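Local coordinates for protein gamma-glutamyl-gamma-aminobutyraldehyde dehydrogenase (Burkholderia cenocepacia, PDB 4LIH) that probably oxidises aldehydes, such as gamma-glutamyl-gamma-aminobutyraldehyde, to carboxylic acids with a nicotinamide cofactor, as a member of the aldehyde dehydrogenase family, at residues L12-W17 against P338-D343; H19-L24 against L109-T114; A60-A65 against N226-A231; R97-M102 against C135-A140. All blocks are in the same frame, centred on the assembly; numbering follows the deposited sequence.

How the interactions relate
From the N terminus, helix 14-23 makes two successive contacts. Its first turn meets loop 338-343 in interaction 1, closing the longest of the four loops, within which the other three contacts all lie. Its last turn meets helix 106-117 in interaction 2, and the two contacts touch where Leu342 packs on Leu111. Next, segment 60-65 leads into helix 64-80 and is joined by interaction 3 to the end of strand 225-227; this loop encloses interaction 4, the pairing of helices 88-104 and 121-142. Interaction 2 crosses both interactions 3 and 4 along the chain. Leu109 also packs on the Met102 carbonyl, linking interactions 2 and 4.

Interaction 1 of 4, residues L12-W17 against P338-D343; sequences LTLADW and PGNPLD
Leu14 carries its CG anti to the backbone N (chi1 163°), which sends CD1 across to the peptide between Leu342 and Asp343, while Trp17 has its CG beside the backbone N (chi1 -69°), leaving CB and the CD1 corner of the indole next to the same peptide. Leu14 CD1 lies 3.6 Å from Leu342 O and is flanked by two methylene groups, the CB atoms of Leu342 and Asp343. The other branch, Leu14 CD2, touches the Asp343 carboxylate at OD2, 4.0 Å away, the two side chains crossing at a slant; OD1 of that carboxylate is hydrogen-bonded to Ser345 OG. Trp17 CD1 approaches Leu342 O obliquely at 3.5 Å. That carbonyl oxygen, buried by the two hydrophobic side chains, has no polar partner.

Each partner is shaped by a local motif. Thr13 and Asp16 form a capping box at the start of helix 14-23: Asp16 N donates to Thr13 OG1 at 3.1 Å, and Thr13 N donates to Asp16 OD2 from above the carboxylate plane. In the other segment, Asn340 to Asp343 make a type I beta turn, in which Asn340 OD1 accepts from Leu342 N at 2.9 Å, an Asx turn. Leu12 CD2 rests over one face of the Trp17 indole, 3.8 Å above its plane and toward the rim. The indole also touches Leu111 of helix 106-117 and Ile121 of helix 121-142.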
loop_
_atom_site.group_PDB
_atom_site.type_symbol
_atom_site.label_atom_id
_atom_site.label_comp_id
_atom_site.label_asym_id
_atom_site.label_seq_id
_atom_site.Cartn_x
_atom_site.Cartn_y
_atom_site.Cartn_z
ATOM N N LEU A 12 -17.671 -15.695 -37.033
ATOM C CA LEU A 12 -17.584 -15.632 -38.509
ATOM C C LEU A 12 -16.853 -16.874 -39.055
ATOM O O LEU A 12 -16.026 -17.463 -38.353
ATOM C CB LEU A 12 -16.838 -14.356 -38.962
ATOM C CG LEU A 12 -17.569 -13.018 -38.975
ATOM C CD1 LEU A 12 -17.980 -12.589 -37.578
ATOM C CD2 LEU A 12 -16.725 -11.941 -39.642
ATOM N N THR A 13 -17.165 -17.253 -40.294
ATOM C CA THR A 13 -16.586 -18.426 -40.970
ATOM C C THR A 13 -15.373 -18.017 -41.795
ATOM O O THR A 13 -15.119 -16.834 -41.990
ATOM C CB THR A 13 -17.555 -19.054 -41.994
ATOM O OG1 THR A 13 -17.760 -18.134 -43.078
ATOM C CG2 THR A 13 -18.865 -19.422 -41.377
ATOM N N LEU A 14 -14.668 -19.007 -42.325
ATOM C CA LEU A 14 -13.506 -18.759 -43.154
ATOM C C LEU A 14 -13.884 -17.897 -44.331
ATOM O O LEU A 14 -13.188 -16.929 -44.644
ATOM C CB LEU A 14 -12.899 -20.085 -43.626
ATOM C CG LEU A 14 -11.925 -20.092 -44.794
ATOM C CD1 LEU A 14 -10.655 -19.320 -44.442
ATOM C CD2 LEU A 14 -11.619 -21.530 -45.209
ATOM N N ALA A 15 -14.997 -18.264 -44.988
ATOM C CA ALA A 15 -15.513 -17.529 -46.144
ATOM C C ALA A 15 -15.820 -16.070 -45.799
ATOM O O ALA A 15 -15.556 -15.171 -46.600
ATOM C CB ALA A 15 -16.767 -18.231 -46.707
ATOM N N ASP A 16 -16.369 -15.853 -44.606
ATOM C CA ASP A 16 -16.683 -14.496 -44.116
ATOM C C ASP A 16 -15.403 -13.668 -43.996
ATOM O O ASP A 16 -15.355 -12.528 -44.443
ATOM C CB ASP A 16 -17.366 -14.516 -42.743
ATOM C CG ASP A 16 -18.795 -15.052 -42.781
ATOM O OD1 ASP A 16 -19.369 -15.247 -43.882
ATOM O OD2 ASP A 16 -19.323 -15.282 -41.682
ATOM N N TRP A 17 -14.363 -14.259 -43.410
ATOM C CA TRP A 17 -13.086 -13.550 -43.246
ATOM C C TRP A 17 -12.425 -13.268 -44.586
ATOM O O TRP A 17 -11.887 -12.173 -44.786
ATOM C CB TRP A 17 -12.138 -14.310 -42.311
ATOM C CG TRP A 17 -12.605 -14.305 -40.883
ATOM C CD1 TRP A 17 -12.998 -15.379 -40.148
ATOM C CD2 TRP A 17 -12.746 -13.157 -40.028
ATOM N NE1 TRP A 17 -13.372 -14.982 -38.895
ATOM C CE2 TRP A 17 -13.235 -13.620 -38.790
ATOM C CE3 TRP A 17 -12.490 -11.790 -40.189
ATOM C CZ2 TRP A 17 -13.477 -12.757 -37.698
ATOM C CZ3 TRP A 17 -12.739 -10.923 -39.102
ATOM C CH2 TRP A 17 -13.215 -11.426 -37.869
ATOM N N PRO A 338 -0.298 -26.860 -39.097
ATOM C CA PRO A 338 -0.482 -25.495 -39.660
ATOM C C PRO A 338 -1.622 -25.421 -40.623
ATOM O O PRO A 338 -1.976 -26.425 -41.233
ATOM C CB PRO A 338 0.817 -25.226 -40.412
ATOM C CG PRO A 338 1.805 -26.158 -39.820
ATOM C CD PRO A 338 1.033 -27.386 -39.406
ATOM N N GLY A 339 -2.229 -24.253 -40.745
ATOM C CA GLY A 339 -3.298 -24.056 -41.721
ATOM C C GLY A 339 -3.447 -22.578 -41.968
ATOM O O GLY A 339 -2.699 -21.765 -41.389
ATOM N N ASN A 340 -4.408 -22.233 -42.823
ATOM C CA ASN A 340 -4.723 -20.840 -43.154
ATOM C C ASN A 340 -5.202 -20.121 -41.892
ATOM O O ASN A 340 -6.236 -20.485 -41.319
ATOM C CB ASN A 340 -5.807 -20.765 -44.248
ATOM C CG ASN A 340 -5.996 -19.354 -44.814
ATOM O OD1 ASN A 340 -5.674 -18.357 -44.180
ATOM N ND2 ASN A 340 -6.523 -19.275 -46.044
ATOM N N PRO A 341 -4.489 -19.061 -41.480
ATOM C CA PRO A 341 -4.972 -18.426 -40.250
ATOM C C PRO A 341 -6.296 -17.667 -40.402
ATOM O O PRO A 341 -6.892 -17.351 -39.389
ATOM C CB PRO A 341 -3.837 -17.490 -39.858
ATOM C CG PRO A 341 -3.097 -17.233 -41.090
ATOM C CD PRO A 341 -3.240 -18.439 -41.960
ATOM N N LEU A 342 -6.776 -17.451 -41.640
ATOM C CA LEU A 342 -8.099 -16.888 -41.871
ATOM C C LEU A 342 -9.238 -17.849 -41.528
ATOM O O LEU A 342 -10.402 -17.418 -41.451
ATOM C CB LEU A 342 -8.259 -16.398 -43.315
ATOM C CG LEU A 342 -7.451 -15.147 -43.670
ATOM C CD1 LEU A 342 -7.547 -14.841 -45.157
ATOM C CD2 LEU A 342 -7.903 -13.956 -42.833
ATOM N N ASP A 343 -8.884 -19.126 -41.299
ATOM C CA ASP A 343 -9.832 -20.173 -40.946
ATOM C C ASP A 343 -9.962 -20.260 -39.425
ATOM O O ASP A 343 -8.970 -20.539 -38.725
ATOM C CB ASP A 343 -9.333 -21.512 -41.511
ATOM C CG ASP A 343 -10.305 -22.673 -41.276
ATOM O OD1 ASP A 343 -11.101 -22.672 -40.301
ATOM O OD2 ASP A 343 -10.206 -23.616 -42.075
#

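Interaction 2 of 4, residues H19-L24 against L109-T114; sequences HKAASL and LSLLET
Lys20 meets Leu111 through its aliphatic part, with CB, CG and CD all against one methyl group. The tightest of these approaches, Lys20 CD to Leu111 CD2, is 3.5 Å, closer than usual for two carbons. Beyond CD the lysine chain bends at chi3 and chi4 (-59° and -71°), turning its amino end off the leucine. Ala21 follows with a lighter touch: its backbone N lies 3.6 Å from Leu111 CD2, and its CB faces the other branch, Leu111 CD1, at 4.3 Å.

At Leu24, where the chain leaves helical geometry, the side chain reaches back toward helix 106-117. Its CD2 fits between two methyl groups, 4.0 Å from Leu111 CD2 and 3.8 Å from Leu112 CD2. Leu24 slides past Leu111 in the opposite direction and meets Leu112 at a slant. Leu111 thus inserts between Lys20, Ala21 and Leu24, and its CD1 also packs on Leu342. Behind the contact, Leu112 lies against Thr207 and Arg210 of helix 206-218. This is apolar helix-to-helix packing, in which the last turn of the N-terminal helix 14-23 lies against helix 106-117 of the aldehyde dehydrogenase fold.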
loop_
_atom_site.group_PDB
_atom_site.type_symbol
_atom_site.label_atom_id
_atom_site.label_comp_id
_atom_site.label_asym_id
_atom_site.label_seq_id
_atom_site.Cartn_x
_atom_site.Cartn_y
_atom_site.Cartn_z
ATOM N N HIS A 19 -13.961 -12.843 -47.457
ATOM C CA HIS A 19 -14.714 -11.747 -48.059
ATOM C C HIS A 19 -14.400 -10.371 -47.448
ATOM O O HIS A 19 -14.218 -9.404 -48.163
ATOM C CB HIS A 19 -16.210 -12.003 -47.974
ATOM C CG HIS A 19 -17.007 -11.079 -48.837
ATOM N ND1 HIS A 19 -17.707 -10.004 -48.332
ATOM C CD2 HIS A 19 -17.172 -11.039 -50.181
ATOM C CE1 HIS A 19 -18.293 -9.358 -49.324
ATOM N NE2 HIS A 19 -17.976 -9.959 -50.458
ATOM N N LYS A 20 -14.337 -10.285 -46.122
ATOM C CA LYS A 20 -13.892 -9.062 -45.468
ATOM C C LYS A 20 -12.464 -8.660 -45.925
ATOM O O LYS A 20 -12.225 -7.508 -46.207
ATOM C CB LYS A 20 -13.983 -9.233 -43.958
ATOM C CG LYS A 20 -13.867 -7.936 -43.167
ATOM C CD LYS A 20 -13.761 -8.189 -41.667
ATOM C CE LYS A 20 -14.948 -8.958 -41.105
ATOM N NZ LYS A 20 -16.229 -8.189 -41.051
ATOM N N ALA A 21 -11.538 -9.609 -46.028
ATOM C CA ALA A 21 -10.177 -9.293 -46.497
ATOM C C ALA A 21 -10.179 -8.646 -47.916
ATOM O O ALA A 21 -9.404 -7.719 -48.199
ATOM C CB ALA A 21 -9.297 -10.542 -46.460
ATOM N N ALA A 22 -11.081 -9.109 -48.776
ATOM C CA ALA A 22 -11.227 -8.586 -50.136
ATOM C C ALA A 22 -11.766 -7.141 -50.212
ATOM O O ALA A 22 -11.407 -6.402 -51.118
ATOM C CB ALA A 22 -12.115 -9.515 -50.945
ATOM N N SER A 23 -12.643 -6.762 -49.292
ATOM C CA SER A 23 -13.211 -5.421 -49.242
ATOM C C SER A 23 -12.422 -4.466 -48.323
ATOM O O SER A 23 -12.671 -3.268 -48.274
ATOM C CB SER A 23 -14.646 -5.510 -48.726
ATOM O OG SER A 23 -14.635 -6.000 -47.390
ATOM N N LEU A 24 -11.479 -5.001 -47.577
ATOM C CA LEU A 24 -10.802 -4.217 -46.554
ATOM C C LEU A 24 -9.968 -3.076 -47.166
ATOM O O LEU A 24 -9.119 -3.316 -47.989
ATOM C CB LEU A 24 -9.902 -5.151 -45.738
ATOM C CG LEU A 24 -9.314 -4.583 -44.446
ATOM C CD1 LEU A 24 -10.407 -4.235 -43.465
ATOM C CD2 LEU A 24 -8.338 -5.590 -43.847
ATOM N N LEU A 109 -9.807 -5.077 -36.629
ATOM C CA LEU A 109 -8.492 -5.081 -35.989
ATOM C C LEU A 109 -7.949 -6.511 -35.938
ATOM O O LEU A 109 -6.770 -6.756 -36.141
ATOM C CB LEU A 109 -8.578 -4.479 -34.587
ATOM C CG LEU A 109 -8.770 -2.979 -34.510
ATOM C CD1 LEU A 109 -9.062 -2.557 -33.077
ATOM C CD2 LEU A 109 -7.543 -2.263 -35.057
ATOM N N SER A 110 -8.815 -7.441 -35.589
ATOM C CA SER A 110 -8.447 -8.847 -35.594
ATOM C C SER A 110 -7.991 -9.296 -36.995
ATOM O O SER A 110 -6.964 -9.985 -37.128
ATOM C CB SER A 110 -9.602 -9.682 -35.102
ATOM O OG SER A 110 -9.941 -9.360 -33.775
ATOM N N LEU A 111 -8.724 -8.891 -38.032
ATOM C CA LEU A 111 -8.374 -9.299 -39.413
ATOM C C LEU A 111 -7.066 -8.652 -39.886
ATOM O O LEU A 111 -6.245 -9.297 -40.519
ATOM C CB LEU A 111 -9.552 -9.041 -40.370
ATOM C CG LEU A 111 -9.301 -9.306 -41.881
ATOM C CD1 LEU A 111 -9.084 -10.792 -42.170
ATOM C CD2 LEU A 111 -10.479 -8.772 -42.674
ATOM N N LEU A 112 -6.850 -7.378 -39.563
ATOM C CA LEU A 112 -5.587 -6.723 -39.851
ATOM C C LEU A 112 -4.409 -7.457 -39.216
ATOM O O LEU A 112 -3.409 -7.684 -39.902
ATOM C CB LEU A 112 -5.592 -5.274 -39.360
ATOM C CG LEU A 112 -6.463 -4.319 -40.120
ATOM C CD1 LEU A 112 -6.589 -3.028 -39.327
ATOM C CD2 LEU A 112 -5.830 -4.041 -41.488
ATOM N N GLU A 113 -4.545 -7.846 -37.942
ATOM C CA GLU A 113 -3.490 -8.559 -37.209
ATOM C C GLU A 113 -3.163 -9.919 -37.810
ATOM O O GLU A 113 -1.998 -10.313 -37.838
ATOM C CB GLU A 113 -3.892 -8.770 -35.721
ATOM C CG GLU A 113 -2.741 -9.092 -34.749
ATOM C CD GLU A 113 -2.025 -7.830 -34.301
ATOM O OE1 GLU A 113 -1.864 -6.904 -35.106
ATOM O OE2 GLU A 113 -1.688 -7.714 -33.131
ATOM N N THR A 114 -4.206 -10.639 -38.216
ATOM C CA THR A 114 -4.102 -11.989 -38.804
ATOM C C THR A 114 -3.466 -11.882 -40.204
ATOM O O THR A 114 -2.577 -12.644 -40.521
ATOM C CB THR A 114 -5.492 -12.674 -38.887
ATOM O OG1 THR A 114 -5.933 -13.074 -37.573
ATOM C CG2 THR A 114 -5.478 -13.877 -39.813
#

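Interaction 3 of 4, residues A60-A65 against N226-A231; sequences ADCGEA and NVVPGA
Cys62 and Pro229 are joined by a backbone hydrogen bond, Cys62 N to Pro229 O, 2.9 Å long with an N-H...O angle of 154°. It is the one direct hydrogen bond between the two segments.

A water supplies the second polar link. It donates to Asp61 OD1 and to Cys62 O, both at 2.7 Å, and accepts from Ala231 N at 3.0 Å, so that three polar groups from the two segments are gathered by a single molecule. With CG of Asp61 turned away from the backbone N (chi1 -176°), OD1 comes over Gly230, 3.6 Å from its CA. The other oxygen, OD2, forms a salt bridge with Arg43, which fixes the carboxylate from outside the contact.

Apolar packing centres on the cysteine. Cys62 CB presses on Val228 CG1 at 3.2 Å, tighter than normal van der Waals contact, and SG settles against the same methyl and over Pro229 CD. Next to the sulfur, Ala60 CB meets the same ring at Pro229 CG, 4.3 Å away. Gly230, at a positive phi, also brings its CA close to Cys62 N.

Beyond the contact, the carbonyls of Gly230 and Ala231 both accept from Lys199 NZ. The chain leaving strand 225-227, which pairs in parallel with strand 195-199, passes through this glycine-bearing loop into helix 232-240, a strand-turn-helix connection consistent with the Rossmann-like cofactor domain of aldehyde dehydrogenases.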
loop_
_atom_site.group_PDB
_atom_site.type_symbol
_atom_site.label_atom_id
_atom_site.label_comp_id
_atom_site.label_asym_id
_atom_site.label_seq_id
_atom_site.Cartn_x
_atom_site.Cartn_y
_atom_site.Cartn_z
ATOM N N ALA A 60 4.068 3.695 -44.842
ATOM C CA ALA A 60 5.079 4.736 -44.677
ATOM C C ALA A 60 6.389 4.140 -44.136
ATOM O O ALA A 60 6.367 3.460 -43.170
ATOM C CB ALA A 60 4.561 5.813 -43.744
ATOM N N ASP A 61 7.513 4.440 -44.778
ATOM C CA ASP A 61 8.819 4.059 -44.264
ATOM C C ASP A 61 9.546 5.265 -43.640
ATOM O O ASP A 61 10.296 5.994 -44.330
ATOM C CB ASP A 61 9.661 3.445 -45.365
ATOM C CG ASP A 61 10.989 2.960 -44.846
ATOM O OD1 ASP A 61 11.005 2.218 -43.841
ATOM O OD2 ASP A 61 12.003 3.335 -45.446
ATOM N N CYS A 62 9.342 5.464 -42.326
ATOM C CA CYS A 62 9.819 6.675 -41.691
ATOM C C CYS A 62 11.304 6.730 -41.451
ATOM O O CYS A 62 11.975 5.735 -41.181
ATOM C CB CYS A 62 9.055 6.977 -40.388
ATOM S SG CYS A 62 7.310 7.337 -40.723
ATOM N N GLY A 63 11.816 7.940 -41.554
ATOM C CA GLY A 63 13.197 8.227 -41.225
ATOM C C GLY A 63 13.258 9.371 -40.244
ATOM O O GLY A 63 12.302 9.634 -39.498
ATOM N N GLU A 64 14.406 10.044 -40.211
ATOM C CA GLU A 64 14.625 11.067 -39.208
ATOM C C GLU A 64 13.666 12.250 -39.274
ATOM O O GLU A 64 13.218 12.744 -38.231
ATOM C CB GLU A 64 16.098 11.516 -39.202
ATOM C CG GLU A 64 16.457 12.177 -37.896
ATOM C CD GLU A 64 17.927 12.426 -37.712
ATOM O OE1 GLU A 64 18.777 11.631 -38.215
ATOM O OE2 GLU A 64 18.210 13.447 -37.045
ATOM N N ALA A 65 13.284 12.711 -40.455
ATOM C CA ALA A 65 12.406 13.876 -40.482
ATOM C C ALA A 65 11.129 13.537 -39.749
ATOM O O ALA A 65 10.626 14.328 -38.948
ATOM C CB ALA A 65 12.089 14.330 -41.907
ATOM N N ASN A 226 1.320 9.013 -31.301
ATOM C CA ASN A 226 1.843 9.017 -32.674
ATOM C C ASN A 226 2.390 7.628 -33.006
ATOM O O ASN A 226 2.985 6.958 -32.146
ATOM C CB ASN A 226 3.005 9.984 -32.796
ATOM C CG ASN A 226 2.735 11.325 -32.147
ATOM O OD1 ASN A 226 2.104 12.201 -32.740
ATOM N ND2 ASN A 226 3.138 11.459 -30.881
ATOM N N VAL A 227 2.220 7.213 -34.268
ATOM C CA VAL A 227 2.716 5.929 -34.751
ATOM C C VAL A 227 3.593 6.203 -35.987
ATOM O O VAL A 227 3.166 6.912 -36.942
ATOM C CB VAL A 227 1.552 4.939 -35.061
ATOM C CG1 VAL A 227 2.050 3.669 -35.757
ATOM C CG2 VAL A 227 0.795 4.584 -33.771
ATOM N N VAL A 228 4.832 5.726 -35.917
ATOM C CA VAL A 228 5.867 5.941 -36.920
ATOM C C VAL A 228 6.333 4.592 -37.468
ATOM O O VAL A 228 7.276 3.988 -36.943
ATOM C CB VAL A 228 7.061 6.711 -36.311
ATOM C CG1 VAL A 228 8.194 6.910 -37.298
ATOM C CG2 VAL A 228 6.577 8.036 -35.790
ATOM N N PRO A 229 5.675 4.129 -38.540
ATOM C CA PRO A 229 6.100 2.864 -39.153
ATOM C C PRO A 229 7.473 2.982 -39.840
ATOM O O PRO A 229 7.893 4.099 -40.183
ATOM C CB PRO A 229 4.988 2.549 -40.166
ATOM C CG PRO A 229 4.008 3.652 -40.112
ATOM C CD PRO A 229 4.509 4.729 -39.204
ATOM N N GLY A 230 8.138 1.826 -40.023
ATOM C CA GLY A 230 9.470 1.756 -40.660
ATOM C C GLY A 230 10.285 0.599 -40.115
ATOM O O GLY A 230 9.762 -0.246 -39.368
ATOM N N ALA A 231 11.566 0.574 -40.454
ATOM C CA ALA A 231 12.453 -0.508 -40.093
ATOM C C ALA A 231 13.309 -0.143 -38.853
ATOM O O ALA A 231 12.821 0.469 -37.911
ATOM C CB ALA A 231 13.318 -0.900 -41.297
HETATM O O HOH W 1 12.492 3.110 -41.745
#

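Interaction 4 of 4, residues R97-M102 against C135-A140; sequences RWAALM and CVEWFA
Helices 88-104 and 121-142 run nearly antiparallel where Ala99 faces Val136 and Glu137, their local axes 8.9 Å apart at closest approach and crossing at -163°. The small side chain of Ala99 lies at the middle of the seam, with its CA 6.2 Å from that of Val136.

Ala99 CB receives the stem of Glu137, touching CG at 3.4 Å and OE2 at 3.6 Å. With CG beside the backbone N (chi1 -68°) and the chain extended beyond it, the glutamate lies along the alanine methyl, and its carboxylate continues to Arg103 of helix 88-104, where OE2 makes a salt bridge with NE. Val136 splits its two branches between neighbours. CG1 packs on Ala99 CB at 4.1 Å and comes obliquely to Trp98 at CE3, while CG2 meets the terminal methyl of Met102 at 4.1 Å, the two side chains crossing at about a right angle. Met102 CE also sits 3.5 Å above one face of the Trp98 ring, offset toward its rim, so valine, methionine and indole form one cluster.

The indole is held from outside as well: NE1 donates to Val211 O, and the ring stacks with Phe186. On the far side of helix 121-142, Trp138 NE1 is hydrogen-bonded to Asp144 O of the second subunit, and its ring makes a cation-pi contact with Lys145 of that subunit. Between the two segments themselves the chemistry is apolar, so van der Waals contact joins them here, while the Glu137-Arg103 salt bridge adds a charged link between the same helices.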
loop_
_atom_site.group_PDB
_atom_site.type_symbol
_atom_site.label_atom_id
_atom_site.label_comp_id
_atom_site.label_asym_id
_atom_site.label_seq_id
_atom_site.Cartn_x
_atom_site.Cartn_y
_atom_site.Cartn_z
ATOM N N ARG A 97 -13.136 5.350 -23.767
ATOM C CA ARG A 97 -13.751 5.496 -25.065
ATOM C C ARG A 97 -12.897 4.866 -26.183
ATOM O O ARG A 97 -13.411 4.314 -27.129
ATOM C CB ARG A 97 -14.021 6.970 -25.369
ATOM C CG ARG A 97 -14.595 7.241 -26.742
ATOM C CD ARG A 97 -15.954 6.604 -26.879
ATOM N NE ARG A 97 -16.531 6.769 -28.210
ATOM C CZ ARG A 97 -17.316 5.881 -28.799
ATOM N NH1 ARG A 97 -17.609 4.744 -28.205
ATOM N NH2 ARG A 97 -17.774 6.119 -30.019
ATOM N N TRP A 98 -11.582 4.950 -26.059
ATOM C CA TRP A 98 -10.687 4.406 -27.085
ATOM C C TRP A 98 -10.781 2.889 -27.101
ATOM O O TRP A 98 -10.950 2.267 -28.160
ATOM C CB TRP A 98 -9.266 4.869 -26.795
ATOM C CG TRP A 98 -8.222 4.464 -27.756
ATOM C CD1 TRP A 98 -8.359 4.169 -29.074
ATOM C CD2 TRP A 98 -6.832 4.421 -27.469
ATOM N NE1 TRP A 98 -7.117 3.932 -29.631
ATOM C CE2 TRP A 98 -6.170 4.031 -28.642
ATOM C CE3 TRP A 98 -6.090 4.622 -26.304
ATOM C CZ2 TRP A 98 -4.791 3.907 -28.708
ATOM C CZ3 TRP A 98 -4.717 4.466 -26.370
ATOM C CH2 TRP A 98 -4.088 4.135 -27.566
ATOM N N ALA A 99 -10.755 2.304 -25.911
ATOM C CA ALA A 99 -10.920 0.888 -25.760
ATOM C C ALA A 99 -12.265 0.408 -26.277
ATOM O O ALA A 99 -12.320 -0.618 -26.967
ATOM C CB ALA A 99 -10.777 0.493 -24.303
ATOM N N ALA A 100 -13.326 1.120 -25.937
ATOM C CA ALA A 100 -14.670 0.836 -26.516
ATOM C C ALA A 100 -14.629 0.823 -28.047
ATOM O O ALA A 100 -15.223 -0.052 -28.693
ATOM C CB ALA A 100 -15.696 1.837 -26.030
ATOM N N LEU A 101 -13.945 1.810 -28.625
ATOM C CA LEU A 101 -13.765 1.841 -30.068
ATOM C C LEU A 101 -13.000 0.629 -30.571
ATOM O O LEU A 101 -13.397 0.014 -31.574
ATOM C CB LEU A 101 -13.102 3.131 -30.536
ATOM C CG LEU A 101 -14.002 4.376 -30.519
ATOM C CD1 LEU A 101 -13.150 5.615 -30.644
ATOM C CD2 LEU A 101 -15.033 4.364 -31.627
ATOM N N MET A 102 -11.919 0.252 -29.894
ATOM C CA MET A 102 -11.194 -0.940 -30.311
ATOM C C MET A 102 -12.164 -2.118 -30.359
ATOM O O MET A 102 -12.146 -2.902 -31.306
ATOM C CB MET A 102 -10.058 -1.295 -29.372
ATOM C CG MET A 102 -8.937 -0.292 -29.339
ATOM S SD MET A 102 -7.595 -0.883 -28.252
ATOM C CE MET A 102 -6.810 0.680 -28.072
ATOM N N CYS A 135 -6.203 -4.063 -21.492
ATOM C CA CYS A 135 -5.059 -3.366 -20.935
ATOM C C CYS A 135 -5.304 -1.851 -20.823
ATOM O O CYS A 135 -5.080 -1.244 -19.765
ATOM C CB CYS A 135 -3.798 -3.692 -21.713
ATOM S SG CYS A 135 -2.323 -2.856 -21.112
ATOM N N VAL A 136 -5.820 -1.248 -21.878
ATOM C CA VAL A 136 -6.138 0.161 -21.854
ATOM C C VAL A 136 -7.204 0.463 -20.766
ATOM O O VAL A 136 -7.081 1.417 -19.996
ATOM C CB VAL A 136 -6.605 0.625 -23.226
ATOM C CG1 VAL A 136 -7.145 2.054 -23.142
ATOM C CG2 VAL A 136 -5.437 0.535 -24.210
ATOM N N GLU A 137 -8.251 -0.337 -20.714
ATOM C CA GLU A 137 -9.303 -0.126 -19.744
ATOM C C GLU A 137 -8.838 -0.207 -18.305
ATOM O O GLU A 137 -9.296 0.570 -17.423
ATOM C CB GLU A 137 -10.446 -1.151 -19.948
ATOM C CG GLU A 137 -11.255 -0.970 -21.238
ATOM C CD GLU A 137 -11.970 -2.227 -21.721
ATOM O OE1 GLU A 137 -11.793 -3.361 -21.224
ATOM O OE2 GLU A 137 -12.729 -2.091 -22.671
ATOM N N TRP A 138 -7.965 -1.178 -18.035
ATOM C CA TRP A 138 -7.517 -1.444 -16.652
ATOM C C TRP A 138 -6.650 -0.280 -16.188
ATOM O O TRP A 138 -6.850 0.265 -15.112
ATOM C CB TRP A 138 -6.751 -2.756 -16.609
ATOM C CG TRP A 138 -6.502 -3.343 -15.258
ATOM C CD1 TRP A 138 -7.278 -4.252 -14.607
ATOM C CD2 TRP A 138 -5.383 -3.095 -14.417
ATOM N NE1 TRP A 138 -6.728 -4.569 -13.376
ATOM C CE2 TRP A 138 -5.541 -3.905 -13.249
ATOM C CE3 TRP A 138 -4.279 -2.253 -14.510
ATOM C CZ2 TRP A 138 -4.632 -3.884 -12.181
ATOM C CZ3 TRP A 138 -3.330 -2.266 -13.453
ATOM C CH2 TRP A 138 -3.538 -3.094 -12.301
ATOM N N PHE A 139 -5.736 0.181 -17.036
ATOM C CA PHE A 139 -4.931 1.320 -16.603
ATOM C C PHE A 139 -5.771 2.597 -16.480
ATOM O O PHE A 139 -5.530 3.395 -15.588
ATOM C CB PHE A 139 -3.660 1.496 -17.438
ATOM C CG PHE A 139 -2.592 0.471 -17.102
ATOM C CD1 PHE A 139 -1.857 0.574 -15.897
ATOM C CD2 PHE A 139 -2.433 -0.658 -17.892
ATOM C CE1 PHE A 139 -0.875 -0.372 -15.564
ATOM C CE2 PHE A 139 -1.489 -1.607 -17.547
ATOM C CZ PHE A 139 -0.722 -1.467 -16.400
ATOM N N ALA A 140 -6.783 2.741 -17.342
ATOM C CA ALA A 140 -7.705 3.852 -17.269
ATOM C C ALA A 140 -8.408 3.804 -15.929
ATOM O O ALA A 140 -8.507 4.810 -15.202
ATOM C CB ALA A 140 -8.739 3.765 -18.382
#